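Local coordinates for protein alpha-fucosidase (Bifidobacterium bifidum, PDB 2EAE) that acts as a 1,2-alpha-L-fucosidase, probably releasing L-fucose from glycans by hydrolysis, this chain being the catalytic fragment of a longer protein, at residues 127-132 against 405-410; 338-343 against 363-368; 647-652 against 700-705. The protein carries 1 engineered substitution. One frame throughout, in Å; residues are numbered along the deposited sequence.

How the interactions relate
Interaction 1 alone meets the glycan: it joins a short helix of the N-terminal part to a loop of the catalytic part, and its His409 lines the glycan pocket, the side chain about 6 Å from bound glucose and about 9 Å from fucose. Interactions 2 and 3 both pack a loop on a helix within the family 95 catalytic region and lie away from the glycan pocket and the calcium sites. In sequence, interaction 2 falls between the two segments of interaction 1, yet in space their centres stand 45 Å apart across the middle of the chain. Interaction 3 follows later; its centre is 38 Å from both others, nearest atoms about 20 Å away.

Interaction 1 (127-132 against 405-410); sequences ENAAEQ and GDNAHG. With GAL (beta-D-galactopyranose), chain B.
The amide of Gln132 and the imidazole of His409 cross nearly at a right angle, their planes 83° apart, and His409 NE2 gives Gln132 OE1 a weak, bent hydrogen bond of 3.3 Å. With CG trans to the backbone N (chi1 -178°) and the chain extended beyond, Gln132 runs along the methyl of Ala408, whose CB lies 3.5 Å from Gln132 CG; the small alanine lets the glutamine pass. Beside this crossing, Ala408 N donates to Ala129 O at 3.1 Å, an almost straight bond (172°) reaching the oxygen from above the carbonyl plane. Asn407 lays its side chain against the short helix, with OD1 3.3 Å from Ala130 CA.

The two ends of the Gln132 amide have different partners, because NE2 bonds to Glu485, which also holds the galactose. An alanine in place of Gln132 is likely to leave Glu485 without this donor, deprive the His409 ring of its acceptor and open a gap over Ala408. On the sugar side, His409 CE1 comes within 3.4 Å of galactose C6. The chemistry is consistent with Gln132, from the N-terminal part, acting as a second-shell residue that positions Glu485, with a weaker hold on His409, which meets the galactose mainly through carbon contact.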
loop_
_atom_site.group_PDB
_atom_site.type_symbol
_atom_site.label_atom_id
_atom_site.label_comp_id
_atom_site.label_asym_id
_atom_site.label_seq_id
_atom_site.Cartn_x
_atom_site.Cartn_y
_atom_site.Cartn_z
ATOM N N GLU A 127 16.945 -15.327 -11.869
ATOM C CA GLU A 127 18.191 -15.767 -11.227
ATOM C C GLU A 127 19.304 -14.706 -11.091
ATOM O O GLU A 127 20.143 -14.796 -10.194
ATOM C CB GLU A 127 18.722 -17.037 -11.935
ATOM C CG GLU A 127 17.716 -18.189 -12.041
ATOM C CD GLU A 127 16.908 -18.211 -13.366
ATOM O OE1 GLU A 127 16.296 -19.265 -13.658
ATOM O OE2 GLU A 127 16.880 -17.202 -14.112
ATOM N N ASN A 128 19.304 -13.710 -11.967
ATOM C CA ASN A 128 20.323 -12.667 -11.991
ATOM C C ASN A 128 19.946 -11.450 -11.146
ATOM O O ASN A 128 19.106 -10.652 -11.575
ATOM C CB ASN A 128 20.489 -12.203 -13.430
ATOM C CG ASN A 128 21.833 -11.568 -13.690
ATOM O OD1 ASN A 128 22.412 -11.775 -14.765
ATOM N ND2 ASN A 128 22.354 -10.812 -12.721
ATOM N N ALA A 129 20.575 -11.287 -9.980
ATOM C CA ALA A 129 20.283 -10.156 -9.078
ATOM C C ALA A 129 20.600 -8.791 -9.665
ATOM O O ALA A 129 19.971 -7.783 -9.315
ATOM C CB ALA A 129 20.997 -10.339 -7.712
ATOM N N ALA A 130 21.581 -8.740 -10.572
ATOM C CA ALA A 130 21.915 -7.482 -11.240
ATOM C C ALA A 130 20.824 -7.056 -12.216
ATOM O O ALA A 130 20.601 -5.866 -12.408
ATOM C CB ALA A 130 23.281 -7.570 -11.955
ATOM N N GLU A 131 20.156 -8.032 -12.808
ATOM C CA GLU A 131 19.020 -7.778 -13.709
ATOM C C GLU A 131 17.776 -7.405 -12.925
ATOM O O GLU A 131 16.988 -6.566 -13.374
ATOM C CB GLU A 131 18.682 -9.014 -14.532
ATOM C CG GLU A 131 19.591 -9.245 -15.736
ATOM C CD GLU A 131 19.065 -10.352 -16.639
ATOM O OE1 GLU A 131 18.194 -11.164 -16.208
ATOM O OE2 GLU A 131 19.528 -10.396 -17.804
ATOM N N GLN A 132 17.582 -8.064 -11.788
ATOM C CA GLN A 132 16.429 -7.723 -10.919
ATOM C C GLN A 132 16.546 -6.286 -10.432
ATOM O O GLN A 132 15.622 -5.469 -10.609
ATOM C CB GLN A 132 16.305 -8.702 -9.739
ATOM C CG GLN A 132 15.075 -8.414 -8.827
ATOM C CD GLN A 132 14.726 -9.572 -7.896
ATOM O OE1 GLN A 132 15.379 -10.622 -7.902
ATOM N NE2 GLN A 132 13.692 -9.372 -7.071
ATOM N N GLY A 405 22.450 -0.487 -2.825
ATOM C CA GLY A 405 23.391 -1.454 -3.348
ATOM C C GLY A 405 22.866 -1.738 -4.731
ATOM O O GLY A 405 21.692 -1.484 -5.019
ATOM N N ASP A 406 23.724 -2.243 -5.606
ATOM C CA ASP A 406 23.325 -2.457 -7.004
ATOM C C ASP A 406 22.360 -3.620 -7.207
ATOM O O ASP A 406 21.438 -3.527 -8.005
ATOM C CB ASP A 406 24.566 -2.644 -7.887
ATOM C CG ASP A 406 25.197 -1.324 -8.302
ATOM O OD1 ASP A 406 24.655 -0.252 -8.016
ATOM O OD2 ASP A 406 26.253 -1.350 -8.953
ATOM N N ASN A 407 22.560 -4.702 -6.470
ATOM C CA ASN A 407 21.875 -5.948 -6.732
ATOM C C ASN A 407 20.661 -6.206 -5.831
ATOM O O ASN A 407 20.591 -5.693 -4.707
ATOM C CB ASN A 407 22.864 -7.100 -6.624
ATOM C CG ASN A 407 23.747 -7.205 -7.868
ATOM O OD1 ASN A 407 23.716 -6.319 -8.731
ATOM N ND2 ASN A 407 24.504 -8.287 -7.973
ATOM N N ALA A 408 19.731 -7.024 -6.331
ATOM C CA ALA A 408 18.585 -7.431 -5.532
ATOM C C ALA A 408 19.071 -8.367 -4.437
ATOM O O ALA A 408 20.157 -8.978 -4.559
ATOM C CB ALA A 408 17.562 -8.105 -6.379
ATOM N N HIS A 409 18.277 -8.455 -3.371
ATOM C CA HIS A 409 18.554 -9.302 -2.221
ATOM C C HIS A 409 19.880 -8.913 -1.550
ATOM O O HIS A 409 20.607 -9.763 -1.022
ATOM C CB HIS A 409 18.485 -10.780 -2.622
ATOM C CG HIS A 409 17.219 -11.140 -3.343
ATOM N ND1 HIS A 409 15.986 -11.161 -2.722
ATOM C CD2 HIS A 409 16.994 -11.471 -4.634
ATOM C CE1 HIS A 409 15.058 -11.498 -3.603
ATOM N NE2 HIS A 409 15.642 -11.681 -4.773
ATOM N N GLY A 410 20.174 -7.620 -1.572
ATOM C CA GLY A 410 21.460 -7.115 -1.117
ATOM C C GLY A 410 21.418 -6.236 0.116
ATOM O O GLY A 410 20.966 -6.654 1.183
HETATM C C1 GAL B . 11.876 -13.665 2.017
HETATM C C2 GAL B . 10.506 -13.108 1.593
HETATM C C3 GAL B . 10.124 -13.611 0.192
HETATM C C4 GAL B . 11.269 -13.278 -0.782
HETATM C C5 GAL B . 12.580 -13.884 -0.262
HETATM C C6 GAL B . 13.733 -13.444 -1.138
HETATM O O2 GAL B . 9.508 -13.376 2.549
HETATM O O3 GAL B . 8.953 -12.933 -0.190
HETATM O O4 GAL B . 11.404 -11.879 -0.876
HETATM O O5 GAL B . 12.833 -13.372 1.033
HETATM O O6 GAL B . 14.872 -14.221 -0.792
#

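Interaction 2 (338-343 against 363-368); sequences GQSGHS and TTAQKR
Gln339 and Arg368 meet in the close-packed part of this contact, which also takes in Ser340. Gln339 CG presses on the backbone carbonyl of Arg368, 3.3 Å from its O, while Arg368 CB returns the contact at 3.7 Å from Gln339 CA. The Gln339 chain turns at chi2 (81°), which carries its outer part along the helix toward Thr372 and Lys376. Long residues suit both places, since each lends its first carbons to the packing and sends its polar end elsewhere. Arg368 also bends at chi2, and its guanidinium leaves the loop: Thr364 CG2 sits over one face, NH1 pairs with Glu371, and Trp808 and Leu337 border the side chain.

One step along the loop, Ser340 N gives Ala365 O a straight but weak hydrogen bond, 3.3 Å long. With chi1 39° the Ser340 hydroxyl lies between the backbone N and carbonyl carbon and faces the helix, where Glu369 is its hydrogen-bond partner; a short hydroxyl side chain suits this spot.

Other contacts are looser: Ala365 CB stands 3.9 Å from Gly338 O, and Gln366 CG is 4.0 Å from Ser340 OG. The solvent side is marked by exposed Gly338 and Thr363. Gly338 has backbone angles at which a CB would run into the preceding carbonyl oxygen. Thr363 forms a capping box with Gln366: Gln366 N donates to Thr363 OG1 at 3.2 Å, and Thr363 N to Gln366 OE1 at 3.1 Å. These reciprocal bonds take up two of the N-H groups at the helix start.

The chemistry is therefore mostly that of backbone and aliphatic carbon, one weak bond joining the segments directly, with the Ser340–Glu369 bond making a further tie between the loop and the helix.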
loop_
_atom_site.group_PDB
_atom_site.type_symbol
_atom_site.label_atom_id
_atom_site.label_comp_id
_atom_site.label_asym_id
_atom_site.label_seq_id
_atom_site.Cartn_x
_atom_site.Cartn_y
_atom_site.Cartn_z
ATOM N N GLY A 338 -11.445 11.660 21.339
ATOM C CA GLY A 338 -11.170 12.322 22.616
ATOM C C GLY A 338 -9.672 12.385 22.919
ATOM O O GLY A 338 -9.267 12.426 24.098
ATOM N N GLN A 339 -8.873 12.429 21.854
ATOM C CA GLN A 339 -7.422 12.547 21.940
ATOM C C GLN A 339 -6.989 13.871 22.548
ATOM O O GLN A 339 -7.631 14.917 22.323
ATOM C CB GLN A 339 -6.765 12.640 20.575
ATOM C CG GLN A 339 -7.202 11.827 19.473
ATOM C CD GLN A 339 -8.412 12.340 18.759
ATOM O OE1 GLN A 339 -8.371 13.159 17.806
ATOM N NE2 GLN A 339 -9.483 11.774 19.132
ATOM N N SER A 340 -5.833 13.831 23.222
ATOM C CA SER A 340 -5.006 15.024 23.396
ATOM C C SER A 340 -4.251 15.323 22.094
ATOM O O SER A 340 -4.298 14.533 21.112
ATOM C CB SER A 340 -4.041 14.858 24.604
ATOM O OG SER A 340 -3.519 13.539 24.673
ATOM N N GLY A 341 -3.594 16.482 22.044
ATOM C CA GLY A 341 -2.693 16.832 20.942
ATOM C C GLY A 341 -1.532 17.701 21.408
ATOM O O GLY A 341 -1.351 17.873 22.624
ATOM N N HIS A 342 -0.775 18.258 20.463
ATOM C CA HIS A 342 0.427 19.055 20.789
ATOM C C HIS A 342 0.135 20.347 21.574
ATOM O O HIS A 342 1.012 20.857 22.260
ATOM C CB HIS A 342 1.312 19.312 19.546
ATOM C CG HIS A 342 0.859 20.453 18.664
ATOM N ND1 HIS A 342 0.003 20.277 17.596
ATOM C CD2 HIS A 342 1.168 21.776 18.682
ATOM C CE1 HIS A 342 -0.214 21.444 17.003
ATOM N NE2 HIS A 342 0.497 22.368 17.631
ATOM N N SER A 343 -1.097 20.847 21.450
ATOM C CA SER A 343 -1.585 22.078 22.115
ATOM C C SER A 343 -2.268 21.842 23.445
ATOM O O SER A 343 -2.601 22.812 24.159
ATOM C CB SER A 343 -2.643 22.756 21.221
ATOM O OG SER A 343 -2.094 23.059 19.968
ATOM N N THR A 363 -2.483 7.813 29.710
ATOM C CA THR A 363 -3.868 8.057 30.104
ATOM C C THR A 363 -4.747 7.734 28.908
ATOM O O THR A 363 -4.232 7.559 27.832
ATOM C CB THR A 363 -4.078 9.536 30.421
ATOM O OG1 THR A 363 -3.853 10.323 29.230
ATOM C CG2 THR A 363 -3.104 9.992 31.545
ATOM N N THR A 364 -6.069 7.689 29.102
ATOM C CA THR A 364 -6.960 7.434 27.987
ATOM C C THR A 364 -6.735 8.422 26.855
ATOM O O THR A 364 -6.631 8.011 25.719
ATOM C CB THR A 364 -8.427 7.378 28.432
ATOM O OG1 THR A 364 -8.548 6.296 29.354
ATOM C CG2 THR A 364 -9.366 7.092 27.241
ATOM N N ALA A 365 -6.688 9.713 27.174
ATOM C CA ALA A 365 -6.512 10.752 26.173
ATOM C C ALA A 365 -5.214 10.542 25.390
ATOM O O ALA A 365 -5.175 10.727 24.196
ATOM C CB ALA A 365 -6.500 12.103 26.820
ATOM N N GLN A 366 -4.142 10.161 26.086
ATOM C CA GLN A 366 -2.865 9.905 25.412
ATOM C C GLN A 366 -2.899 8.656 24.542
ATOM O O GLN A 366 -2.319 8.650 23.458
ATOM C CB GLN A 366 -1.722 9.798 26.433
ATOM C CG GLN A 366 -1.434 11.142 27.119
ATOM C CD GLN A 366 -0.494 10.984 28.335
ATOM O OE1 GLN A 366 -0.357 9.883 28.915
ATOM N NE2 GLN A 366 0.135 12.074 28.718
ATOM N N LYS A 367 -3.562 7.594 25.009
ATOM C CA LYS A 367 -3.795 6.430 24.161
ATOM C C LYS A 367 -4.539 6.820 22.879
ATOM O O LYS A 367 -4.207 6.355 21.777
ATOM C CB LYS A 367 -4.592 5.342 24.915
ATOM C CG LYS A 367 -3.766 4.611 25.985
ATOM C CD LYS A 367 -4.515 3.337 26.464
ATOM C CE LYS A 367 -4.540 2.244 25.377
ATOM N NZ LYS A 367 -5.498 1.108 25.722
ATOM N N ARG A 368 -5.575 7.657 23.028
ATOM C CA ARG A 368 -6.367 8.116 21.870
ATOM C C ARG A 368 -5.527 8.989 20.926
ATOM O O ARG A 368 -5.678 8.902 19.685
ATOM C CB ARG A 368 -7.633 8.863 22.338
ATOM C CG ARG A 368 -8.547 8.027 23.157
ATOM C CD ARG A 368 -8.839 6.638 22.499
ATOM N NE ARG A 368 -9.636 5.895 23.452
ATOM C CZ ARG A 368 -9.263 4.788 24.074
ATOM N NH1 ARG A 368 -8.107 4.200 23.810
ATOM N NH2 ARG A 368 -10.096 4.236 24.940
#

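Interaction 3 (647-652 against 700-705); sequences GQIKEW and DAAKTS
Ile649 lies along the helix of 700-705 and meets it with its backbone as well as its side chain. Its N donates to Ser705 OG at 2.8 Å, a short bond bent to 137°, and its CB rests 3.6 Å from the same oxygen. From there CG1, placed opposite the carbonyl carbon and beside the backbone N (chi1 -64°), runs toward the helix and touches the methyl of Ala701, with Ile649 CG1 3.5 Å from Ala701 CB. The terminal CD1 lies against the backbone of Ala702, 3.7 Å from Ala702 CA, and also touches its methyl. Ile641 and Ile691, from loops, touch the isoleucine too. A branched aliphatic chain suits this buried place against Ala701 and Ala702, whose small side chains let the loop come close.

Ser705 is the polar counterpart. Besides accepting from Ile649 N, its OG lies 2.7 Å from the oxygen of water 1, which in turn donates weakly to Ile649 O. A small hydroxyl can serve the loop backbone here without pushing it away.

At the start of the loop segment, Gly647 O rests on the helix, receiving a CA-H contact from Ala701 CA at 3.2 Å and touching Thr704 CB at 3.5 Å; the positive phi of Gly647 (72°) is easier for a glycine. Thr704 turns its OG1 back on its own helix, donating to Asp700 O, which the Thr704 N reaches from the opposite face; its methyl is left for the loop. Gln648 CB packs against Ser705 OG, while its amide turns off to Glu655.

This is a long irregular connection laid over a helix, far from the fucose pocket, within the catalytic domain of family 95, which is an (alpha/alpha)6 barrel with extended loops between the helices.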
loop_
_atom_site.group_PDB
_atom_site.type_symbol
_atom_site.label_atom_id
_atom_site.label_comp_id
_atom_site.label_asym_id
_atom_site.label_seq_id
_atom_site.Cartn_x
_atom_site.Cartn_y
_atom_site.Cartn_z
ATOM N N GLY A 647 -12.056 -27.431 12.964
ATOM C CA GLY A 647 -13.056 -26.413 12.668
ATOM C C GLY A 647 -12.508 -25.152 11.985
ATOM O O GLY A 647 -13.208 -24.152 11.932
ATOM N N GLN A 648 -11.264 -25.240 11.493
ATOM C CA GLN A 648 -10.519 -24.170 10.791
ATOM C C GLN A 648 -10.832 -24.158 9.286
ATOM O O GLN A 648 -11.272 -25.162 8.706
ATOM C CB GLN A 648 -8.995 -24.326 11.002
ATOM C CG GLN A 648 -8.243 -25.266 10.033
ATOM C CD GLN A 648 -8.540 -26.772 10.221
ATOM O OE1 GLN A 648 -9.420 -27.175 11.016
ATOM N NE2 GLN A 648 -7.820 -27.608 9.465
ATOM N N ILE A 649 -10.615 -23.016 8.635
ATOM C CA ILE A 649 -10.571 -23.011 7.175
ATOM C C ILE A 649 -9.274 -23.672 6.752
ATOM O O ILE A 649 -8.195 -23.288 7.222
ATOM C CB ILE A 649 -10.645 -21.560 6.620
ATOM C CG1 ILE A 649 -12.013 -20.981 7.015
ATOM C CG2 ILE A 649 -10.331 -21.531 5.096
ATOM C CD1 ILE A 649 -12.499 -19.803 6.278
ATOM N N LYS A 650 -9.369 -24.715 5.924
ATOM C CA LYS A 650 -8.159 -25.404 5.468
ATOM C C LYS A 650 -7.302 -24.466 4.601
ATOM O O LYS A 650 -7.844 -23.713 3.768
ATOM C CB LYS A 650 -8.509 -26.638 4.633
ATOM C CG LYS A 650 -9.306 -27.743 5.352
ATOM C CD LYS A 650 -9.530 -28.870 4.369
ATOM C CE LYS A 650 -10.526 -29.887 4.953
ATOM N NZ LYS A 650 -10.716 -30.968 3.935
ATOM N N GLU A 651 -5.988 -24.487 4.793
ATOM C CA GLU A 651 -5.075 -23.726 3.916
ATOM C C GLU A 651 -4.747 -24.547 2.677
ATOM O O GLU A 651 -4.464 -23.990 1.592
ATOM C CB GLU A 651 -3.802 -23.312 4.655
ATOM C CG GLU A 651 -2.966 -22.268 3.910
ATOM C CD GLU A 651 -1.832 -21.604 4.724
ATOM O OE1 GLU A 651 -1.795 -21.669 5.974
ATOM O OE2 GLU A 651 -0.977 -20.929 4.097
ATOM N N TRP A 652 -4.746 -25.869 2.847
ATOM C CA TRP A 652 -4.560 -26.831 1.727
ATOM C C TRP A 652 -5.655 -27.873 1.703
ATOM O O TRP A 652 -6.176 -28.287 2.772
ATOM C CB TRP A 652 -3.166 -27.545 1.792
ATOM C CG TRP A 652 -2.013 -26.593 1.931
ATOM C CD1 TRP A 652 -1.308 -26.026 0.919
ATOM C CD2 TRP A 652 -1.468 -26.076 3.147
ATOM N NE1 TRP A 652 -0.372 -25.172 1.411
ATOM C CE2 TRP A 652 -0.436 -25.164 2.778
ATOM C CE3 TRP A 652 -1.754 -26.269 4.504
ATOM C CZ2 TRP A 652 0.333 -24.456 3.720
ATOM C CZ3 TRP A 652 -0.982 -25.544 5.470
ATOM C CH2 TRP A 652 0.055 -24.656 5.054
ATOM N N ASP A 700 -17.584 -18.855 11.199
ATOM C CA ASP A 700 -17.080 -19.513 12.392
ATOM C C ASP A 700 -15.690 -20.112 12.135
ATOM O O ASP A 700 -14.819 -20.033 12.995
ATOM C CB ASP A 700 -18.051 -20.614 12.868
ATOM C CG ASP A 700 -19.412 -20.052 13.372
ATOM O OD1 ASP A 700 -19.504 -18.884 13.818
ATOM O OD2 ASP A 700 -20.409 -20.818 13.342
ATOM N N ALA A 701 -15.510 -20.756 10.976
ATOM C CA ALA A 701 -14.218 -21.372 10.626
ATOM C C ALA A 701 -13.150 -20.292 10.421
ATOM O O ALA A 701 -11.997 -20.486 10.800
ATOM C CB ALA A 701 -14.343 -22.254 9.358
ATOM N N ALA A 702 -13.525 -19.174 9.800
ATOM C CA ALA A 702 -12.549 -18.081 9.591
ATOM C C ALA A 702 -12.094 -17.533 10.946
ATOM O O ALA A 702 -10.922 -17.317 11.159
ATOM C CB ALA A 702 -13.127 -16.960 8.704
ATOM N N LYS A 703 -13.034 -17.350 11.879
ATOM C CA LYS A 703 -12.705 -16.921 13.227
ATOM C C LYS A 703 -11.834 -17.950 13.971
ATOM O O LYS A 703 -10.896 -17.566 14.658
ATOM C CB LYS A 703 -13.976 -16.604 14.017
ATOM C CG LYS A 703 -14.694 -15.338 13.561
ATOM C CD LYS A 703 -16.039 -15.157 14.305
ATOM C CE LYS A 703 -15.853 -14.626 15.738
ATOM N NZ LYS A 703 -15.606 -13.127 15.796
ATOM N N THR A 704 -12.132 -19.241 13.814
ATOM C CA THR A 704 -11.263 -20.306 14.370
ATOM C C THR A 704 -9.843 -20.193 13.828
ATOM O O THR A 704 -8.887 -20.224 14.626
ATOM C CB THR A 704 -11.837 -21.695 14.087
ATOM O OG1 THR A 704 -13.109 -21.815 14.745
ATOM C CG2 THR A 704 -10.884 -22.840 14.505
ATOM N N SER A 705 -9.717 -20.056 12.494
ATOM C CA SER A 705 -8.419 -19.890 11.812
ATOM C C SER A 705 -7.686 -18.655 12.334
ATOM O O SER A 705 -6.473 -18.721 12.671
ATOM C CB SER A 705 -8.620 -19.778 10.288
ATOM O OG SER A 705 -8.973 -21.044 9.720
HETATM O O HOH W 1 -6.410 -22.003 9.725
#